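Side-chain contact in beta-d-glucoside glucohydrolase (Hypocrea jecorina, PDB 3ZZ1), which probably hydrolyses terminal, non-reducing beta-D-glucosyl residues with release of beta-D-glucose, as a family 3 beta-glucosidase of cellulose degradation: residues A[687-690]-A[691-695]. Numbering follows the deposited sequence.
Sequences VVPS and GSFGI
Phe693 folds its ring back against Val688 and Pro689 where the chain passes between two sheets of the fibronectin type III-like domain: strand 685-688 belongs to a three-stranded antiparallel sheet, strand 691-698 to a four-stranded one. Gly691 opens the second strand with phi at 123° and psi near 180°, a conformation in which any side chain would collide with Ser690 O, so glycine fits here. Its backbone hydrogen bond with Val712 joins the start of the strand to strand 704-712. Phe693, in turn, is buried. Its CG lies beside the backbone N and anti to the carbonyl carbon (chi1 -74°), and its far end reaches back to the connection. Pro689 crosses the phenylalanine side chain at about a right angle and brings CG to 3.8 Å from Phe693 CZ; its closed ring offers an apolar edge with little freedom to swing away. Val688, beta-branched and buried on its strand, holds CG1 anti to the backbone N (chi1 178°) and presents it 4.2 Å from Phe693 CZ, oblique to the ring. Tyr639 stacks edge-to-face with the same phenylalanine. At the ring edge, near its plane, Pro689 O lies 3.5 Å from Phe693 CE1.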
ATOM      1  N   VAL A 687     -23.984   7.321  -7.426  1.00 13.70           N
ATOM      2  CA  VAL A 687     -24.771   8.388  -8.024  1.00 13.87           C
ATOM      3  C   VAL A 687     -23.892   9.610  -8.268  1.00 14.09           C
ATOM      4  O   VAL A 687     -23.111  10.003  -7.399  1.00 14.25           O
ATOM      5  CB  VAL A 687     -25.982   8.762  -7.118  1.00 14.03           C
ATOM      6  CG1 VAL A 687     -26.802   9.920  -7.719  1.00 13.48           C
ATOM      7  CG2 VAL A 687     -26.878   7.535  -6.871  1.00 14.04           C
ATOM      8  N   VAL A 688     -24.012  10.189  -9.460  1.00 14.17           N
ATOM      9  CA  VAL A 688     -23.417  11.486  -9.756  1.00 14.14           C
ATOM     10  C   VAL A 688     -24.459  12.562  -9.469  1.00 14.25           C
ATOM     11  O   VAL A 688     -25.493  12.616 -10.140  1.00 14.65           O
ATOM     12  CB  VAL A 688     -22.967  11.600 -11.234  1.00 14.11           C
ATOM     13  CG1 VAL A 688     -22.404  12.991 -11.514  1.00 13.57           C
ATOM     14  CG2 VAL A 688     -21.933  10.529 -11.574  1.00 13.91           C
ATOM     15  N   PRO A 689     -24.198  13.421  -8.469  1.00 14.44           N
ATOM     16  CA  PRO A 689     -25.134  14.517  -8.202  1.00 14.39           C
ATOM     17  C   PRO A 689     -25.062  15.592  -9.279  1.00 14.18           C
ATOM     18  O   PRO A 689     -24.009  15.771  -9.897  1.00 14.30           O
ATOM     19  CB  PRO A 689     -24.636  15.085  -6.870  1.00 14.50           C
ATOM     20  CG  PRO A 689     -23.176  14.763  -6.851  1.00 14.54           C
ATOM     21  CD  PRO A 689     -23.030  13.454  -7.567  1.00 14.35           C
ATOM     22  N   SER A 690     -26.177  16.278  -9.515  1.00 13.99           N
ATOM     23  CA  SER A 690     -26.182  17.415 -10.423  0.50 13.74           C
ATOM     24  C   SER A 690     -25.602  18.632  -9.704  1.00 13.73           C
ATOM     25  O   SER A 690     -25.560  18.677  -8.470  1.00 13.60           O
ATOM     26  CB  SER A 690     -27.594  17.703 -10.942  0.50 13.75           C
ATOM     27  OG  SER A 690     -28.434  18.192  -9.915  0.50 13.41           O
ATOM     28  N   GLY A 691     -25.137  19.605 -10.481  1.00 13.57           N
ATOM     29  CA  GLY A 691     -24.561  20.814  -9.921  1.00 13.61           C
ATOM     30  C   GLY A 691     -23.142  21.074 -10.385  1.00 13.75           C
ATOM     31  O   GLY A 691     -22.629  20.386 -11.276  1.00 13.66           O
ATOM     32  N   SER A 692     -22.518  22.074  -9.769  1.00 13.70           N
ATOM     33  CA  SER A 692     -21.170  22.495 -10.109  1.00 13.90           C
ATOM     34  C   SER A 692     -20.149  21.873  -9.154  1.00 13.83           C
ATOM     35  O   SER A 692     -20.193  22.097  -7.936  1.00 13.99           O
ATOM     36  CB  SER A 692     -21.075  24.025 -10.082  1.00 14.03           C
ATOM     37  OG  SER A 692     -19.831  24.462 -10.593  1.00 15.12           O
ATOM     38  N   PHE A 693     -19.251  21.072  -9.722  1.00 13.60           N
ATOM     39  CA  PHE A 693     -18.159  20.446  -8.988  1.00 13.52           C
ATOM     40  C   PHE A 693     -16.972  21.393  -8.964  1.00 13.61           C
ATOM     41  O   PHE A 693     -16.571  21.917 -10.004  1.00 13.91           O
ATOM     42  CB  PHE A 693     -17.719  19.151  -9.679  1.00 13.37           C
ATOM     43  CG  PHE A 693     -18.666  17.993  -9.502  1.00 12.63           C
ATOM     44  CD1 PHE A 693     -19.845  17.912 -10.235  1.00 13.02           C
ATOM     45  CD2 PHE A 693     -18.350  16.955  -8.634  1.00 12.53           C
ATOM     46  CE1 PHE A 693     -20.711  16.824 -10.079  1.00 12.50           C
ATOM     47  CE2 PHE A 693     -19.207  15.863  -8.479  1.00 11.75           C
ATOM     48  CZ  PHE A 693     -20.387  15.803  -9.202  1.00 12.08           C
ATOM     49  N   GLY A 694     -16.405  21.610  -7.783  1.00 13.51           N
ATOM     50  CA  GLY A 694     -15.177  22.392  -7.662  1.00 13.51           C
ATOM     51  C   GLY A 694     -13.984  21.618  -8.202  1.00 13.49           C
ATOM     52  O   GLY A 694     -13.769  20.458  -7.840  1.00 13.33           O
ATOM     53  N   ILE A 695     -13.218  22.257  -9.082  1.00 13.34           N
ATOM     54  CA  ILE A 695     -12.013  21.651  -9.642  1.00 13.18           C
ATOM     55  C   ILE A 695     -10.791  22.396  -9.112  1.00 13.35           C
ATOM     56  O   ILE A 695     -10.644  23.599  -9.330  1.00 13.49           O
ATOM     57  CB  ILE A 695     -12.050  21.649 -11.194  1.00 13.07           C
ATOM     58  CG1 ILE A 695     -13.289  20.892 -11.709  1.00 12.66           C
ATOM     59  CG2 ILE A 695     -10.751  21.092 -11.789  1.00 12.83           C
ATOM     60  CD1 ILE A 695     -13.398  19.436 -11.250  1.00 13.18           C
TER